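Local coordinates for protein heavy metal cation tricomponent efflux pump ZneA(CzcA-like) (Cupriavidus metallidurans, PDB 4K0J) that probably exports zinc ions in exchange for protons, as the inner-membrane RND transporter of a three-component heavy metal efflux pump, at residues D172-T180 with T592-G600; I270-D278 with D575-E583. All blocks are in the same frame, centred on the assembly; numbering follows the deposited sequence.

Interaction 1: D172-T180 with T592-G600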
loop_
_atom_site.group_PDB
_atom_site.type_symbol
_atom_site.label_atom_id
_atom_site.label_comp_id
_atom_site.label_asym_id
_atom_site.label_seq_id
_atom_site.Cartn_x
_atom_site.Cartn_y
_atom_site.Cartn_z
ATOM N N ASP C 172 5.305 20.824 3.615
ATOM C CA ASP C 172 6.165 21.830 3.001
ATOM C C ASP C 172 5.803 23.248 3.434
ATOM O O ASP C 172 4.750 23.478 4.034
ATOM C CB ASP C 172 6.138 21.727 1.473
ATOM C CG ASP C 172 7.320 22.431 0.819
ATOM O OD1 ASP C 172 8.331 22.651 1.522
ATOM O OD2 ASP C 172 7.243 22.762 -0.387
ATOM N N VAL C 173 6.703 24.183 3.135
ATOM C CA VAL C 173 6.506 25.596 3.416
ATOM C C VAL C 173 6.563 26.374 2.110
ATOM O O VAL C 173 7.470 26.176 1.299
ATOM C CB VAL C 173 7.595 26.137 4.346
ATOM C CG1 VAL C 173 7.051 27.291 5.168
ATOM C CG2 VAL C 173 8.102 25.041 5.249
ATOM N N ALA C 174 5.596 27.265 1.912
ATOM C CA ALA C 174 5.508 28.041 0.677
ATOM C C ALA C 174 5.958 29.493 0.856
ATOM O O ALA C 174 5.341 30.254 1.597
ATOM C CB ALA C 174 4.091 27.994 0.138
ATOM N N ASN C 175 7.028 29.878 0.169
ATOM C CA ASN C 175 7.498 31.256 0.237
ATOM C C ASN C 175 6.779 32.159 -0.755
ATOM O O ASN C 175 6.386 31.713 -1.828
ATOM C CB ASN C 175 9.006 31.328 -0.014
ATOM C CG ASN C 175 9.501 32.759 -0.166
ATOM O OD1 ASN C 175 9.194 33.616 0.659
ATOM N ND2 ASN C 175 10.244 33.025 -1.234
ATOM N N PHE C 176 6.612 33.427 -0.391
ATOM C CA PHE C 176 6.094 34.433 -1.314
ATOM C C PHE C 176 6.696 35.787 -0.968
ATOM O O PHE C 176 6.524 36.291 0.137
ATOM C CB PHE C 176 4.567 34.486 -1.244
ATOM C CG PHE C 176 3.916 35.232 -2.386
ATOM C CD1 PHE C 176 2.852 34.669 -3.068
ATOM C CD2 PHE C 176 4.329 36.502 -2.748
ATOM C CE1 PHE C 176 2.235 35.342 -4.108
ATOM C CE2 PHE C 176 3.720 37.180 -3.783
ATOM C CZ PHE C 176 2.670 36.600 -4.463
ATOM N N GLY C 177 7.393 36.380 -1.929
ATOM C CA GLY C 177 7.965 37.699 -1.742
ATOM C C GLY C 177 9.462 37.648 -1.539
ATOM O O GLY C 177 10.090 36.607 -1.705
ATOM N N GLY C 178 10.043 38.782 -1.181
ATOM C CA GLY C 178 11.475 38.834 -0.979
ATOM C C GLY C 178 12.243 38.720 -2.282
ATOM O O GLY C 178 11.689 38.941 -3.353
ATOM N N LEU C 179 13.525 38.378 -2.197
ATOM C CA LEU C 179 14.385 38.389 -3.371
ATOM C C LEU C 179 15.399 37.261 -3.353
ATOM O O LEU C 179 16.299 37.246 -2.513
ATOM C CB LEU C 179 15.147 39.711 -3.446
ATOM C CG LEU C 179 14.360 41.017 -3.376
ATOM C CD1 LEU C 179 15.263 42.127 -2.879
ATOM C CD2 LEU C 179 13.768 41.363 -4.735
ATOM N N THR C 180 15.266 36.322 -4.285
ATOM C CA THR C 180 16.299 35.312 -4.464
ATOM C C THR C 180 17.517 35.991 -5.086
ATOM O O THR C 180 17.380 36.865 -5.939
ATOM C CB THR C 180 15.824 34.151 -5.347
ATOM O OG1 THR C 180 15.508 34.647 -6.648
ATOM C CG2 THR C 180 14.580 33.512 -4.766
ATOM N N THR C 592 -1.579 41.318 0.931
ATOM C CA THR C 592 -1.814 41.071 -0.485
ATOM C C THR C 592 -0.746 40.149 -1.050
ATOM O O THR C 592 0.437 40.271 -0.717
ATOM C CB THR C 592 -1.817 42.378 -1.319
ATOM O OG1 THR C 592 -0.499 42.943 -1.350
ATOM C CG2 THR C 592 -2.795 43.395 -0.742
ATOM N N GLN C 593 -1.175 39.224 -1.902
ATOM C CA GLN C 593 -0.248 38.392 -2.653
ATOM C C GLN C 593 -0.442 38.636 -4.141
ATOM O O GLN C 593 -1.118 37.863 -4.822
ATOM C CB GLN C 593 -0.492 36.920 -2.357
ATOM C CG GLN C 593 -0.552 36.587 -0.891
ATOM C CD GLN C 593 -0.945 35.151 -0.663
ATOM O OE1 GLN C 593 -1.223 34.742 0.464
ATOM N NE2 GLN C 593 -0.979 34.372 -1.739
ATOM N N VAL C 594 0.138 39.714 -4.654
ATOM C CA VAL C 594 0.004 39.982 -6.079
ATOM C C VAL C 594 1.031 39.158 -6.838
ATOM O O VAL C 594 2.193 39.102 -6.451
ATOM C CB VAL C 594 0.098 41.503 -6.424
ATOM C CG1 VAL C 594 0.776 42.280 -5.307
ATOM C CG2 VAL C 594 0.816 41.723 -7.749
ATOM N N GLY C 595 0.594 38.487 -7.895
ATOM C CA GLY C 595 1.509 37.731 -8.721
ATOM C C GLY C 595 1.780 36.326 -8.222
ATOM O O GLY C 595 0.940 35.718 -7.552
ATOM N N ARG C 596 2.964 35.814 -8.552
ATOM C CA ARG C 596 3.321 34.422 -8.281
ATOM C C ARG C 596 4.412 34.292 -7.219
ATOM O O ARG C 596 5.080 35.264 -6.874
ATOM C CB ARG C 596 3.776 33.733 -9.571
ATOM C CG ARG C 596 5.107 34.247 -10.101
ATOM C CD ARG C 596 5.464 33.634 -11.447
ATOM N NE ARG C 596 4.518 34.012 -12.492
ATOM C CZ ARG C 596 4.609 33.616 -13.756
ATOM N NH1 ARG C 596 5.607 32.829 -14.135
ATOM N NH2 ARG C 596 3.704 34.005 -14.641
ATOM N N ASN C 597 4.592 33.076 -6.714
ATOM C CA ASN C 597 5.569 32.802 -5.664
ATOM C C ASN C 597 6.825 32.075 -6.153
ATOM O O ASN C 597 7.421 32.448 -7.161
ATOM C CB ASN C 597 4.909 32.013 -4.532
ATOM C CG ASN C 597 3.727 31.190 -5.008
ATOM O OD1 ASN C 597 3.016 31.588 -5.932
ATOM N ND2 ASN C 597 3.508 30.038 -4.379
ATOM N N ASP C 598 7.226 31.034 -5.433
ATOM C CA ASP C 598 8.453 30.320 -5.771
ATOM C C ASP C 598 8.194 28.958 -6.408
ATOM O O ASP C 598 8.797 28.616 -7.429
ATOM C CB ASP C 598 9.344 30.165 -4.532
ATOM C CG ASP C 598 9.888 31.498 -4.030
ATOM O OD1 ASP C 598 10.975 31.502 -3.410
ATOM O OD2 ASP C 598 9.233 32.538 -4.257
ATOM N N GLU C 599 7.287 28.193 -5.803
ATOM C CA GLU C 599 7.005 26.822 -6.225
ATOM C C GLU C 599 6.401 26.732 -7.627
ATOM O O GLU C 599 7.026 26.212 -8.553
ATOM C CB GLU C 599 6.081 26.130 -5.218
ATOM C CG GLU C 599 6.670 25.979 -3.823
ATOM C CD GLU C 599 6.584 27.254 -3.010
ATOM O OE1 GLU C 599 5.795 28.146 -3.385
ATOM O OE2 GLU C 599 7.308 27.364 -1.999
ATOM N N GLY C 600 5.181 27.232 -7.776
ATOM C CA GLY C 600 4.502 27.186 -9.057
ATOM C C GLY C 600 3.204 26.413 -8.963
ATOM O O GLY C 600 2.740 25.845 -9.947
#

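Interaction 2: I270-D278 with D575-E583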
loop_
_atom_site.group_PDB
_atom_site.type_symbol
_atom_site.label_atom_id
_atom_site.label_comp_id
_atom_site.label_asym_id
_atom_site.label_seq_id
_atom_site.Cartn_x
_atom_site.Cartn_y
_atom_site.Cartn_z
ATOM N N ILE C 270 4.785 40.156 -5.771
ATOM C CA ILE C 270 5.081 41.004 -4.629
ATOM C C ILE C 270 4.042 40.738 -3.549
ATOM O O ILE C 270 2.867 40.491 -3.843
ATOM C CB ILE C 270 5.081 42.492 -5.018
ATOM C CG1 ILE C 270 6.010 42.725 -6.210
ATOM C CG2 ILE C 270 5.516 43.359 -3.851
ATOM C CD1 ILE C 270 6.023 44.154 -6.706
ATOM N N LEU C 271 4.486 40.755 -2.300
ATOM C CA LEU C 271 3.586 40.583 -1.172
ATOM C C LEU C 271 3.578 41.862 -0.368
ATOM O O LEU C 271 4.632 42.439 -0.111
ATOM C CB LEU C 271 4.050 39.432 -0.289
ATOM C CG LEU C 271 3.313 39.319 1.042
ATOM C CD1 LEU C 271 2.336 38.158 1.002
ATOM C CD2 LEU C 271 4.297 39.176 2.185
ATOM N N GLY C 272 2.393 42.311 0.021
ATOM C CA GLY C 272 2.273 43.556 0.756
ATOM C C GLY C 272 1.530 43.401 2.065
ATOM O O GLY C 272 0.755 42.460 2.240
ATOM N N MET C 273 1.771 44.326 2.991
ATOM C CA MET C 273 1.047 44.340 4.256
ATOM C C MET C 273 0.758 45.767 4.723
ATOM O O MET C 273 0.862 46.706 3.936
ATOM C CB MET C 273 1.816 43.573 5.321
ATOM C CG MET C 273 0.922 42.780 6.245
ATOM S SD MET C 273 1.840 41.921 7.522
ATOM C CE MET C 273 0.496 41.117 8.392
ATOM N N ASP C 274 0.384 45.914 5.991
ATOM C CA ASP C 274 0.063 47.214 6.586
ATOM C C ASP C 274 1.085 48.277 6.204
ATOM O O ASP C 274 2.142 48.376 6.827
ATOM C CB ASP C 274 0.015 47.099 8.111
ATOM C CG ASP C 274 -0.463 45.739 8.580
ATOM O OD1 ASP C 274 -1.413 45.194 7.976
ATOM O OD2 ASP C 274 0.124 45.211 9.548
ATOM N N ARG C 275 0.767 49.046 5.165
ATOM C CA ARG C 275 1.659 50.082 4.628
ATOM C C ARG C 275 2.963 49.554 4.001
ATOM O O ARG C 275 3.611 50.263 3.230
ATOM C CB ARG C 275 1.968 51.160 5.677
ATOM C CG ARG C 275 0.783 52.034 6.069
ATOM C CD ARG C 275 1.209 53.084 7.089
ATOM N NE ARG C 275 0.118 53.977 7.465
ATOM C CZ ARG C 275 0.187 54.861 8.456
ATOM N NH1 ARG C 275 1.296 54.965 9.175
ATOM N NH2 ARG C 275 -0.852 55.637 8.733
ATOM N N ASN C 276 3.347 48.325 4.335
ATOM C CA ASN C 276 4.522 47.695 3.737
ATOM C C ASN C 276 4.185 47.092 2.370
ATOM O O ASN C 276 3.396 46.146 2.278
ATOM C CB ASN C 276 5.083 46.615 4.672
ATOM C CG ASN C 276 6.453 46.109 4.241
ATOM O OD1 ASN C 276 6.860 46.257 3.088
ATOM N ND2 ASN C 276 7.171 45.502 5.175
ATOM N N PRO C 277 4.789 47.639 1.304
ATOM C CA PRO C 277 4.517 47.179 -0.058
ATOM C C PRO C 277 5.352 45.961 -0.434
ATOM O O PRO C 277 4.916 45.162 -1.260
ATOM C CB PRO C 277 4.938 48.376 -0.924
ATOM C CG PRO C 277 5.240 49.500 0.035
ATOM C CD PRO C 277 5.641 48.834 1.305
ATOM N N ASP C 278 6.531 45.816 0.165
ATOM C CA ASP C 278 7.459 44.769 -0.250
ATOM C C ASP C 278 8.083 43.994 0.909
ATOM O O ASP C 278 9.179 44.322 1.356
ATOM C CB ASP C 278 8.581 45.378 -1.092
ATOM C CG ASP C 278 9.056 44.452 -2.183
ATOM O OD1 ASP C 278 8.536 43.321 -2.267
ATOM O OD2 ASP C 278 9.953 44.855 -2.951
ATOM N N ASP C 575 -1.279 48.152 -3.184
ATOM C CA ASP C 575 -1.014 49.142 -2.141
ATOM C C ASP C 575 -2.270 49.937 -1.809
ATOM O O ASP C 575 -2.652 50.076 -0.643
ATOM C CB ASP C 575 0.080 50.111 -2.591
ATOM C CG ASP C 575 1.465 49.501 -2.531
ATOM O OD1 ASP C 575 1.684 48.613 -1.676
ATOM O OD2 ASP C 575 2.334 49.915 -3.335
ATOM N N ASN C 576 -2.911 50.455 -2.849
ATOM C CA ASN C 576 -4.132 51.220 -2.664
ATOM C C ASN C 576 -5.265 50.381 -2.084
ATOM O O ASN C 576 -5.988 50.836 -1.190
ATOM C CB ASN C 576 -4.563 51.861 -3.979
ATOM C CG ASN C 576 -3.599 52.921 -4.448
ATOM O OD1 ASN C 576 -2.455 52.982 -3.998
ATOM N ND2 ASN C 576 -4.056 53.770 -5.360
ATOM N N LEU C 577 -5.411 49.160 -2.598
ATOM C CA LEU C 577 -6.477 48.262 -2.162
ATOM C C LEU C 577 -6.380 48.049 -0.670
ATOM O O LEU C 577 -7.364 48.157 0.071
ATOM C CB LEU C 577 -6.346 46.909 -2.854
ATOM C CG LEU C 577 -7.277 45.822 -2.314
ATOM C CD1 LEU C 577 -8.717 46.168 -2.599
ATOM C CD2 LEU C 577 -6.940 44.470 -2.900
ATOM N N ARG C 578 -5.161 47.756 -0.248
ATOM C CA ARG C 578 -4.852 47.456 1.129
ATOM C C ARG C 578 -4.983 48.693 2.014
ATOM O O ARG C 578 -5.347 48.590 3.182
ATOM C CB ARG C 578 -3.442 46.897 1.186
ATOM C CG ARG C 578 -3.022 46.342 2.520
ATOM C CD ARG C 578 -1.650 45.721 2.400
ATOM N NE ARG C 578 -0.662 46.680 1.906
ATOM C CZ ARG C 578 -0.197 46.702 0.659
ATOM N NH1 ARG C 578 -0.628 45.811 -0.224
ATOM N NH2 ARG C 578 0.697 47.612 0.296
ATOM N N ALA C 579 -4.696 49.864 1.459
ATOM C CA ALA C 579 -4.856 51.105 2.212
ATOM C C ALA C 579 -6.327 51.473 2.388
ATOM O O ALA C 579 -6.683 52.196 3.320
ATOM C CB ALA C 579 -4.104 52.236 1.544
ATOM N N ALA C 580 -7.178 50.983 1.489
ATOM C CA ALA C 580 -8.622 51.197 1.601
ATOM C C ALA C 580 -9.264 50.147 2.496
ATOM O O ALA C 580 -10.311 50.389 3.093
ATOM C CB ALA C 580 -9.272 51.180 0.236
ATOM N N THR C 581 -8.637 48.977 2.581
ATOM C CA THR C 581 -9.127 47.920 3.460
ATOM C C THR C 581 -8.858 48.264 4.923
ATOM O O THR C 581 -9.656 47.936 5.800
ATOM C CB THR C 581 -8.518 46.549 3.096
ATOM O OG1 THR C 581 -8.810 46.252 1.727
ATOM C CG2 THR C 581 -9.102 45.444 3.957
ATOM N N MET C 582 -7.747 48.952 5.182
ATOM C CA MET C 582 -7.413 49.381 6.540
ATOM C C MET C 582 -8.281 50.541 7.028
ATOM O O MET C 582 -8.192 50.943 8.190
ATOM C CB MET C 582 -5.939 49.766 6.647
ATOM C CG MET C 582 -4.984 48.652 6.288
ATOM S SD MET C 582 -3.290 48.988 6.799
ATOM C CE MET C 582 -3.426 48.795 8.573
ATOM N N GLU C 583 -9.126 51.071 6.149
ATOM C CA GLU C 583 -9.997 52.183 6.514
ATOM C C GLU C 583 -11.171 51.718 7.367
ATOM O O GLU C 583 -12.230 52.345 7.379
ATOM C CB GLU C 583 -10.490 52.931 5.271
ATOM C CG GLU C 583 -9.398 53.722 4.563
ATOM C CD GLU C 583 -9.902 54.461 3.339
ATOM O OE1 GLU C 583 -11.083 54.278 2.980
ATOM O OE2 GLU C 583 -9.118 55.224 2.734
#

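Interaction 1: D172-T180 with T592-G600
Asn175 and Asp598 make the firmest polar link here, across an interface between two sheet-and-helix subdomains of the RND porter domain, probably the equivalents of PN2 and PC1 in AcrB. Asn175 ND2 donates to Asp598 OD1 over 2.8 Å, with an N-H...O angle of 159°. The oxygen lies almost in the amide plane, whereas the amide nitrogen comes down on the carboxylate from above, 48° out of its plane; the amide and carboxylate planes are nearly perpendicular. The other amide atom of Asn175, OD1, accepts from Gln156 of helix 149-164, so the group is gripped at both ends.

The next link is looser. Strand 170-177 bonds to strand 280-287 through Ala174 and Phe176, and this turns Asn175 N the other way, where it makes a weak hydrogen bond to Glu599 OE2 (3.3 Å). Glu599 is bent at chi2, which brings its carboxylate back over the strand beside Ala174; Asn597 ND2 donates weakly to OE1. Both Asn597 and Glu599 are poorly ordered, so this part of the loop should be read with caution.

Outward from these bonds, packing takes over around Phe176, which buries more area here than any other residue. The strands run at 80° to each other, and the ring plugs the corner where strand 587-595 gives way to the loop. Gln593 CB sits over one face in a CH-pi contact, 4.0 Å from the ring centroid, while Asn597 N and Arg596 O lie over the opposite face. Main-chain carbonyls line the rim: Phe176 CZ comes to 3.2 Å from Val594 O and 3.6 Å from Gly595 O.

Interaction 2: I270-D278 with D575-E583
Arg578 reaches from helix 567-581 into the loop that follows strand 269-272, and Met273 is the first residue it meets. CB points toward that loop; CG stands anti to the main-chain nitrogen (chi1 -172°) and, with chi2 also extended, the chain runs out toward the loop. CG passes 4.2 Å from Met273 O, and CD draws closer to the same carbonyl. A bend at chi3 (57°) then turns the head group: NE faces Met273 O in a weak hydrogen bond, modelled too close and too bent (116°) to be trusted in detail. Beyond it the guanidinium turns one face to the loop backbone, with Gly272 CA, Met273 N and Asn276 O over it. Arg578 NH1 lies 3.8 Å from Gly272 CA and also packs against Thr592 OG1 of strand 587-595. Arg578 NH2 is 3.7 Å from Asn276 O. It also forms a salt bridge with Asp575 OD1, one helical turn back, though modelled implausibly short; Asp575 OD1 in turn touches Pro277 CB.

At the far end of the contact, Met582 lays SD 3.8 Å from Asp274 CA and CE against Asp274 CB. The Asp274 carboxylate itself turns to His589 ND1 and Val590 N. An Asx turn, Asn276 OD1 accepting from Asp278 N, shapes the exit of the loop. The contact thus sits at the edge of a sheet, where strand 269-272 pairs with strand 587-595 and helix 567-581 packs between this loop and helix 627-638.

How the interactions relate
From the N terminus the chain lays down strand 170-177, then reaches strand 269-272 and its loop, before a long excursion through predicted transmembrane helices. On its return it forms helix 567-581, whose end closes interaction 2 across 296 intervening residues. Strand 587-595 follows directly, and the end of that strand and its exit loop close interaction 1 across 411. Interaction 2 therefore lies wholly within the larger loop, without crossing. The two meet in one sheet: Val594 O with Ile270 N and Thr592 N with Gly272 O are probable hydrogen bonds. Strand 269-272 thus joins the sheet of the later chain half, while interaction 1 sets that sheet against strand 170-177, which belongs to a different one.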